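SAP-like pentraxin (Limulus polyphemus, PDB 3FLP) probably acts as a calcium-dependent, sugar-binding lectin of the pentraxin family, assembled as doubly stacked cyclic heptamers. Local coordinates at residues Val31-Val36 with Ser107-Arg112; Pro42-Thr47 with Ser158-Leu163. One frame throughout, in Å; residues are numbered along the deposited sequence.

Interaction 1: residues Val31-Val36 with Ser107-Arg112; sequences VRQLTV and SGVDGR
The side-chain amide of Gln33 reaches from the start of strand 33-42 to the hydroxyl of Ser107 at the end of the neighbouring strand 100-107, NE2 donating to OG over 3.1 Å in a bond that is almost straight (177°), with OG lying in the amide plane. This is one corner of an antiparallel sheet of the pentraxin beta-sandwich: strand 33-42 begins beside the end of strand 100-107, where the chain turns through residues 108-111 into strand 112-117. Gln33 and Ser107 form an antiparallel non-hydrogen-bonded pair with their side chains on the same face of the sheet and CA atoms 4.4 Å apart, which makes the crosswise side-chain bond possible. Gln33 CG stands beside the backbone N (chi1 -62°) and the chain beyond it is extended, carrying the amide along Ser107 instead of away from it. The same amide is held from outside the chain, NE2 by the carbonyl of Gly97 and OE1 by Lys41, both of a neighbouring subunit, so the pair lies at a subunit interface.

Just before the strand, the backbone closes the corner: Gly108 N donates to Arg32 O at 2.8 Å. Gly108, with no side chain, lets the two backbones come this close. Next to this bond the aliphatic part of Arg32 crosses Val109 at a slant, and the guanidinium end makes a cation-pi contact with Phe43 of the neighbouring subunit. Within the turn, Asp110 OD1 accepts from Arg112 N at 3.0 Å, an Asx turn whose donor approaches from above the carboxylate plane. Val109 CG2 fills the angle between the two side chains from strand 33-42 and its lead-in, 3.9 Å from Arg32 CD and 4.0 Å from Gln33 NE2.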
ATOM      1  N   VAL A  31      -7.950 -46.438  10.436  1.00 10.84           N
ATOM      2  CA  VAL A  31      -7.232 -45.444  11.237  1.00 11.00           C
ATOM      3  C   VAL A  31      -6.708 -46.067  12.521  1.00 11.66           C
ATOM      4  O   VAL A  31      -7.312 -47.001  13.056  1.00 10.98           O
ATOM      5  CB  VAL A  31      -8.141 -44.242  11.657  1.00 10.67           C
ATOM      6  CG1 VAL A  31      -8.713 -43.535  10.424  1.00  9.18           C
ATOM      7  CG2 VAL A  31      -9.264 -44.729  12.570  1.00  7.84           C
ATOM      8  N   ARG A  32      -5.580 -45.564  13.011  1.00 11.99           N
ATOM      9  CA  ARG A  32      -5.065 -46.067  14.270  1.00 13.59           C
ATOM     10  C   ARG A  32      -5.187 -44.985  15.337  1.00 12.39           C
ATOM     11  O   ARG A  32      -4.917 -45.218  16.511  1.00 11.33           O
ATOM     12  CB  ARG A  32      -3.625 -46.583  14.141  1.00 18.22           C
ATOM     13  CG  ARG A  32      -2.665 -45.767  13.322  1.00 22.88           C
ATOM     14  CD  ARG A  32      -1.262 -46.362  13.484  1.00 26.89           C
ATOM     15  NE  ARG A  32      -1.128 -47.711  12.926  1.00 28.96           N
ATOM     16  CZ  ARG A  32      -0.195 -48.587  13.306  1.00 30.40           C
ATOM     17  NH1 ARG A  32       0.677 -48.268  14.253  1.00 30.73           N
ATOM     18  NH2 ARG A  32      -0.110 -49.774  12.725  1.00 28.86           N
ATOM     19  N   GLN A  33      -5.640 -43.809  14.909  1.00 11.03           N
ATOM     20  CA  GLN A  33      -5.844 -42.665  15.791  1.00  9.42           C
ATOM     21  C   GLN A  33      -7.015 -41.843  15.263  1.00  8.91           C
ATOM     22  O   GLN A  33      -7.294 -41.835  14.064  1.00  9.65           O
ATOM     23  CB  GLN A  33      -4.605 -41.766  15.828  1.00  8.06           C
ATOM     24  CG  GLN A  33      -3.341 -42.418  16.350  1.00  9.18           C
ATOM     25  CD  GLN A  33      -2.146 -41.480  16.268  1.00  9.82           C
ATOM     26  OE1 GLN A  33      -1.857 -40.917  15.208  1.00 11.47           O
ATOM     27  NE2 GLN A  33      -1.448 -41.314  17.380  1.00  7.22           N
ATOM     28  N   LEU A  34      -7.689 -41.133  16.154  1.00  7.96           N
ATOM     29  CA  LEU A  34      -8.814 -40.325  15.735  1.00  7.49           C
ATOM     30  C   LEU A  34      -9.095 -39.189  16.707  1.00  7.69           C
ATOM     31  O   LEU A  34      -9.082 -39.378  17.923  1.00  7.73           O
ATOM     32  CB  LEU A  34     -10.057 -41.208  15.598  1.00  6.37           C
ATOM     33  CG  LEU A  34     -11.170 -40.732  14.667  1.00  5.58           C
ATOM     34  CD1 LEU A  34     -10.682 -40.749  13.216  1.00  5.19           C
ATOM     35  CD2 LEU A  34     -12.374 -41.655  14.823  1.00  7.77           C
ATOM     36  N   THR A  35      -9.329 -38.000  16.163  1.00  6.81           N
ATOM     37  CA  THR A  35      -9.670 -36.845  16.982  1.00  6.06           C
ATOM     38  C   THR A  35     -10.975 -36.294  16.408  1.00  6.70           C
ATOM     39  O   THR A  35     -11.047 -35.944  15.223  1.00  6.39           O
ATOM     40  CB  THR A  35      -8.588 -35.733  16.934  1.00  5.26           C
ATOM     41  OG1 THR A  35      -7.360 -36.223  17.492  1.00  4.29           O
ATOM     42  CG2 THR A  35      -9.043 -34.515  17.740  1.00  3.67           C
ATOM     43  N   VAL A  36     -12.006 -36.240  17.242  1.00  6.05           N
ATOM     44  CA  VAL A  36     -13.307 -35.733  16.817  1.00  6.26           C
ATOM     45  C   VAL A  36     -13.624 -34.485  17.639  1.00  8.02           C
ATOM     46  O   VAL A  36     -13.749 -34.546  18.866  1.00  6.90           O
ATOM     47  CB  VAL A  36     -14.422 -36.794  17.024  1.00  5.57           C
ATOM     48  CG1 VAL A  36     -15.775 -36.237  16.564  1.00  3.33           C
ATOM     49  CG2 VAL A  36     -14.080 -38.067  16.249  1.00  1.92           C
ATOM     50  N   SER A 107      -5.914 -42.464  20.662  1.00  8.29           N
ATOM     51  CA  SER A 107      -4.739 -43.021  20.018  1.00  9.48           C
ATOM     52  C   SER A 107      -4.659 -44.512  20.305  1.00  9.36           C
ATOM     53  O   SER A 107      -4.473 -44.918  21.452  1.00  9.03           O
ATOM     54  CB  SER A 107      -3.473 -42.335  20.536  1.00  8.18           C
ATOM     55  OG  SER A 107      -2.325 -42.865  19.898  1.00 10.49           O
ATOM     56  N   GLY A 108      -4.810 -45.323  19.265  1.00  9.09           N
ATOM     57  CA  GLY A 108      -4.729 -46.758  19.443  1.00  8.69           C
ATOM     58  C   GLY A 108      -3.279 -47.193  19.537  1.00  9.74           C
ATOM     59  O   GLY A 108      -2.986 -48.317  19.955  1.00 10.93           O
ATOM     60  N   VAL A 109      -2.366 -46.305  19.152  1.00  9.92           N
ATOM     61  CA  VAL A 109      -0.945 -46.620  19.195  1.00 10.69           C
ATOM     62  C   VAL A 109      -0.505 -46.854  20.635  1.00 12.17           C
ATOM     63  O   VAL A 109       0.189 -47.828  20.921  1.00 13.15           O
ATOM     64  CB  VAL A 109      -0.079 -45.482  18.582  1.00  9.88           C
ATOM     65  CG1 VAL A 109       1.375 -45.879  18.596  1.00  7.20           C
ATOM     66  CG2 VAL A 109      -0.519 -45.193  17.147  1.00  8.65           C
ATOM     67  N   ASP A 110      -0.915 -45.966  21.541  1.00 12.55           N
ATOM     68  CA  ASP A 110      -0.553 -46.097  22.948  1.00 11.60           C
ATOM     69  C   ASP A 110      -1.764 -46.366  23.838  1.00 10.60           C
ATOM     70  O   ASP A 110      -1.619 -46.576  25.037  1.00 10.57           O
ATOM     71  CB  ASP A 110       0.185 -44.833  23.426  1.00 13.46           C
ATOM     72  CG  ASP A 110      -0.695 -43.580  23.411  1.00 16.10           C
ATOM     73  OD1 ASP A 110      -1.832 -43.625  22.880  1.00 14.12           O
ATOM     74  OD2 ASP A 110      -0.236 -42.540  23.932  1.00 16.71           O
ATOM     75  N   GLY A 111      -2.956 -46.365  23.245  1.00 10.07           N
ATOM     76  CA  GLY A 111      -4.169 -46.613  24.007  1.00 10.29           C
ATOM     77  C   GLY A 111      -4.590 -45.466  24.914  1.00 11.34           C
ATOM     78  O   GLY A 111      -5.296 -45.669  25.903  1.00 11.67           O
ATOM     79  N   ARG A 112      -4.166 -44.251  24.585  1.00 11.30           N
ATOM     80  CA  ARG A 112      -4.516 -43.093  25.394  1.00 12.15           C
ATOM     81  C   ARG A 112      -5.739 -42.345  24.883  1.00 12.31           C
ATOM     82  O   ARG A 112      -5.902 -42.121  23.684  1.00 12.23           O
ATOM     83  CB  ARG A 112      -3.342 -42.114  25.487  1.00 12.32           C
ATOM     84  CG  ARG A 112      -3.692 -40.823  26.218  1.00 14.40           C
ATOM     85  CD  ARG A 112      -2.464 -39.979  26.487  1.00 17.53           C
ATOM     86  NE  ARG A 112      -1.521 -40.671  27.359  1.00 20.56           N
ATOM     87  CZ  ARG A 112      -0.376 -40.152  27.786  1.00 22.45           C
ATOM     88  NH1 ARG A 112      -0.019 -38.924  27.423  1.00 23.76           N
ATOM     89  NH2 ARG A 112       0.414 -40.864  28.578  1.00 23.07           N
TER

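Interaction 2: residues Pro42-Thr47 with Ser158-Leu163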
ATOM      1  N   PRO A  42     -26.289 -29.028  24.047  1.00  8.83           N
ATOM      2  CA  PRO A  42     -27.126 -30.139  24.507  1.00  8.30           C
ATOM      3  C   PRO A  42     -28.510 -29.744  25.015  1.00 10.31           C
ATOM      4  O   PRO A  42     -28.677 -28.693  25.645  1.00 10.52           O
ATOM      5  CB  PRO A  42     -26.259 -30.779  25.585  1.00  8.26           C
ATOM      6  CG  PRO A  42     -25.586 -29.586  26.202  1.00  7.98           C
ATOM      7  CD  PRO A  42     -25.206 -28.739  25.008  1.00  7.19           C
ATOM      8  N   PHE A  43     -29.499 -30.592  24.734  1.00  9.86           N
ATOM      9  CA  PHE A  43     -30.872 -30.347  25.173  1.00 10.70           C
ATOM     10  C   PHE A  43     -31.250 -31.176  26.401  1.00 11.16           C
ATOM     11  O   PHE A  43     -32.277 -30.916  27.024  1.00 12.23           O
ATOM     12  CB  PHE A  43     -31.872 -30.644  24.051  1.00 11.29           C
ATOM     13  CG  PHE A  43     -31.896 -29.611  22.949  1.00 12.62           C
ATOM     14  CD1 PHE A  43     -31.317 -28.353  23.128  1.00 12.35           C
ATOM     15  CD2 PHE A  43     -32.542 -29.882  21.746  1.00 11.43           C
ATOM     16  CE1 PHE A  43     -31.385 -27.383  22.121  1.00 11.65           C
ATOM     17  CE2 PHE A  43     -32.615 -28.917  20.736  1.00 12.07           C
ATOM     18  CZ  PHE A  43     -32.035 -27.667  20.926  1.00 11.22           C
ATOM     19  N   HIS A  44     -30.444 -32.180  26.745  1.00 11.15           N
ATOM     20  CA  HIS A  44     -30.746 -32.998  27.921  1.00 11.81           C
ATOM     21  C   HIS A  44     -29.524 -33.498  28.683  1.00 12.44           C
ATOM     22  O   HIS A  44     -28.430 -33.635  28.133  1.00 11.05           O
ATOM     23  CB  HIS A  44     -31.665 -34.180  27.552  1.00 12.35           C
ATOM     24  CG  HIS A  44     -31.141 -35.059  26.454  1.00 16.42           C
ATOM     25  ND1 HIS A  44     -30.045 -35.883  26.610  1.00 16.70           N
ATOM     26  CD2 HIS A  44     -31.587 -35.268  25.191  1.00 16.93           C
ATOM     27  CE1 HIS A  44     -29.841 -36.560  25.495  1.00 17.16           C
ATOM     28  NE2 HIS A  44     -30.763 -36.207  24.618  1.00 18.91           N
ATOM     29  N   ARG A  45     -29.723 -33.760  29.970  1.00 13.54           N
ATOM     30  CA  ARG A  45     -28.657 -34.227  30.842  1.00 13.55           C
ATOM     31  C   ARG A  45     -28.305 -35.702  30.683  1.00 13.73           C
ATOM     32  O   ARG A  45     -27.144 -36.079  30.855  1.00 11.63           O
ATOM     33  CB  ARG A  45     -29.019 -33.969  32.306  1.00 14.67           C
ATOM     34  CG  ARG A  45     -28.945 -32.511  32.726  1.00 15.68           C
ATOM     35  CD  ARG A  45     -28.993 -32.387  34.240  1.00 16.69           C
ATOM     36  NE  ARG A  45     -28.435 -31.116  34.688  1.00 20.05           N
ATOM     37  CZ  ARG A  45     -28.164 -30.816  35.956  1.00 20.84           C
ATOM     38  NH1 ARG A  45     -28.403 -31.698  36.920  1.00 21.85           N
ATOM     39  NH2 ARG A  45     -27.637 -29.638  36.258  1.00 20.73           N
ATOM     40  N   ASN A  46     -29.292 -36.533  30.356  1.00 12.53           N
ATOM     41  CA  ASN A  46     -29.031 -37.958  30.222  1.00 14.04           C
ATOM     42  C   ASN A  46     -28.126 -38.302  29.050  1.00 13.98           C
ATOM     43  O   ASN A  46     -28.029 -37.562  28.071  1.00 13.40           O
ATOM     44  CB  ASN A  46     -30.338 -38.768  30.152  1.00 14.25           C
ATOM     45  CG  ASN A  46     -31.307 -38.239  29.122  1.00 15.79           C
ATOM     46  OD1 ASN A  46     -31.828 -37.130  29.252  1.00 17.89           O
ATOM     47  ND2 ASN A  46     -31.563 -39.035  28.093  1.00 15.08           N
ATOM     48  N   THR A  47     -27.451 -39.437  29.182  1.00 13.24           N
ATOM     49  CA  THR A  47     -26.510 -39.920  28.186  1.00 12.14           C
ATOM     50  C   THR A  47     -27.043 -39.942  26.760  1.00 12.24           C
ATOM     51  O   THR A  47     -28.167 -40.366  26.506  1.00 11.97           O
ATOM     52  CB  THR A  47     -26.045 -41.333  28.545  1.00 11.54           C
ATOM     53  OG1 THR A  47     -25.598 -41.343  29.906  1.00 11.08           O
ATOM     54  CG2 THR A  47     -24.903 -41.771  27.632  1.00 11.05           C
ATOM     55  N   SER A 158     -30.026 -41.856  21.919  1.00 12.62           N
ATOM     56  CA  SER A 158     -29.959 -40.737  20.988  1.00 11.82           C
ATOM     57  C   SER A 158     -29.467 -39.468  21.678  1.00 11.43           C
ATOM     58  O   SER A 158     -29.504 -39.355  22.906  1.00 11.28           O
ATOM     59  CB  SER A 158     -31.333 -40.472  20.367  1.00  9.84           C
ATOM     60  OG  SER A 158     -32.209 -39.892  21.312  1.00 10.50           O
ATOM     61  N   TRP A 159     -29.001 -38.514  20.883  1.00 10.96           N
ATOM     62  CA  TRP A 159     -28.524 -37.249  21.422  1.00  9.85           C
ATOM     63  C   TRP A 159     -29.301 -36.123  20.760  1.00  9.55           C
ATOM     64  O   TRP A 159     -29.318 -36.014  19.536  1.00  9.77           O
ATOM     65  CB  TRP A 159     -27.037 -37.059  21.137  1.00  7.17           C
ATOM     66  CG  TRP A 159     -26.468 -35.843  21.806  1.00  7.72           C
ATOM     67  CD1 TRP A 159     -26.008 -35.753  23.091  1.00  6.61           C
ATOM     68  CD2 TRP A 159     -26.321 -34.535  21.237  1.00  8.30           C
ATOM     69  NE1 TRP A 159     -25.585 -34.476  23.357  1.00  6.33           N
ATOM     70  CE2 TRP A 159     -25.764 -33.705  22.239  1.00  8.46           C
ATOM     71  CE3 TRP A 159     -26.605 -33.984  19.979  1.00  8.07           C
ATOM     72  CZ2 TRP A 159     -25.483 -32.348  22.021  1.00  6.28           C
ATOM     73  CZ3 TRP A 159     -26.322 -32.631  19.760  1.00  7.09           C
ATOM     74  CH2 TRP A 159     -25.765 -31.832  20.782  1.00  6.92           C
ATOM     75  N   SER A 160     -29.946 -35.293  21.570  1.00  9.48           N
ATOM     76  CA  SER A 160     -30.709 -34.170  21.047  1.00  9.83           C
ATOM     77  C   SER A 160     -30.009 -32.865  21.398  1.00  8.66           C
ATOM     78  O   SER A 160     -29.438 -32.727  22.479  1.00  8.60           O
ATOM     79  CB  SER A 160     -32.129 -34.180  21.619  1.00  9.97           C
ATOM     80  OG  SER A 160     -32.846 -35.305  21.137  1.00 11.38           O
ATOM     81  N   GLY A 161     -30.057 -31.915  20.474  1.00  8.16           N
ATOM     82  CA  GLY A 161     -29.420 -30.632  20.683  1.00  7.02           C
ATOM     83  C   GLY A 161     -28.980 -30.078  19.347  1.00  7.03           C
ATOM     84  O   GLY A 161     -29.443 -30.533  18.301  1.00  5.86           O
ATOM     85  N   GLU A 162     -28.088 -29.096  19.372  1.00  7.01           N
ATOM     86  CA  GLU A 162     -27.598 -28.498  18.141  1.00  7.31           C
ATOM     87  C   GLU A 162     -26.110 -28.805  17.996  1.00  7.84           C
ATOM     88  O   GLU A 162     -25.365 -28.842  18.981  1.00  7.44           O
ATOM     89  CB  GLU A 162     -27.860 -26.986  18.154  1.00  5.93           C
ATOM     90  CG  GLU A 162     -29.352 -26.667  18.322  1.00  8.32           C
ATOM     91  CD  GLU A 162     -29.659 -25.187  18.467  1.00  9.03           C
ATOM     92  OE1 GLU A 162     -28.724 -24.366  18.551  1.00 12.86           O
ATOM     93  OE2 GLU A 162     -30.851 -24.839  18.509  1.00 11.57           O
ATOM     94  N   LEU A 163     -25.683 -29.038  16.761  1.00  7.83           N
ATOM     95  CA  LEU A 163     -24.291 -29.367  16.500  1.00  6.95           C
ATOM     96  C   LEU A 163     -23.750 -28.618  15.288  1.00  6.35           C
ATOM     97  O   LEU A 163     -24.464 -28.395  14.312  1.00  5.57           O
ATOM     98  CB  LEU A 163     -24.165 -30.882  16.291  1.00  6.07           C
ATOM     99  CG  LEU A 163     -22.784 -31.490  16.059  1.00  9.35           C
ATOM    100  CD1 LEU A 163     -22.787 -32.946  16.529  1.00  8.25           C
ATOM    101  CD2 LEU A 163     -22.408 -31.379  14.590  1.00  6.81           C
TER
HETATM  102  O   HOH W   1     -28.213 -33.651  24.904  1.00  4.22           O
HETATM  103  O   HOH W   2     -32.265 -37.573  22.643  1.00 14.83           O
HETATM  104  O   HOH W   3     -30.772 -40.247  24.996  1.00  8.59           O
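Ser160 O is gripped twice: Phe43 N donates to it at 3.1 Å, tilted 33° from the carbonyl plane, and a water lies 2.9 Å from it, placed to donate, though it has other acceptors in reach. That water also accepts from His44 N and sits over the centre of the imidazole, linking the loop backbone to the Ser160 carbonyl. A second water joins His44 NE2 (2.8 Å), Ser158 OG and Ser160 OG. The imidazole reaches these partners because CG sits between the backbone N and the carbonyl carbon (chi1 55°), and at the ring edge ND1 makes a weak bond to Asn46 O, in the ring plane.

Alongside, the Phe43 ring lies flat on the backbone: Gly161 CA makes a CH-pi contact, 3.5 Å from the ring centroid and 15° off its normal. Gly161 carries no side chain, which leaves its CA open to the Phe43 face on this tightly packed backbone. The rim of the ring reaches Glu162, Phe43 CZ standing 3.9 Å from Glu162 CG; the Glu162 carboxylate forms salt bridges with Lys41 and Lys8. Across the strand pair, Trp159 CZ2 packs against Pro42 at CA and CB.

Pro42 and Gly161 form the antiparallel non-hydrogen-bonded pair that ends the pairing of strands 33-42 and 161-169. The loop leading to strand 48-55 then runs beside the lead-in to strand 161-169, with Pro42 and Trp159 both packed on Met66 of strand 60-68, in the opposing sheet of the sandwich.

How the interactions relate
Strand 33-42 joins the two contacts: interaction 1 sits at its start, beside strand 100-107, and interaction 2 at its end, beside strand 161-169, its neighbour in the same sheet. Their centres are 25 Å apart, on opposite sides of the chain's centre, and their nearest atoms about 8 Å, so they do not touch within one subunit. Between subunits they do meet, through Arg32 of one copy and Phe43 of the next, whose ring lies on Gly161. Interaction 2 also lies nearer calcium: the Ser158 side chain is about 10 Å from a bound ion and about 6 Å from that of the ligand Glu157, whereas interaction 1 is remote from that site.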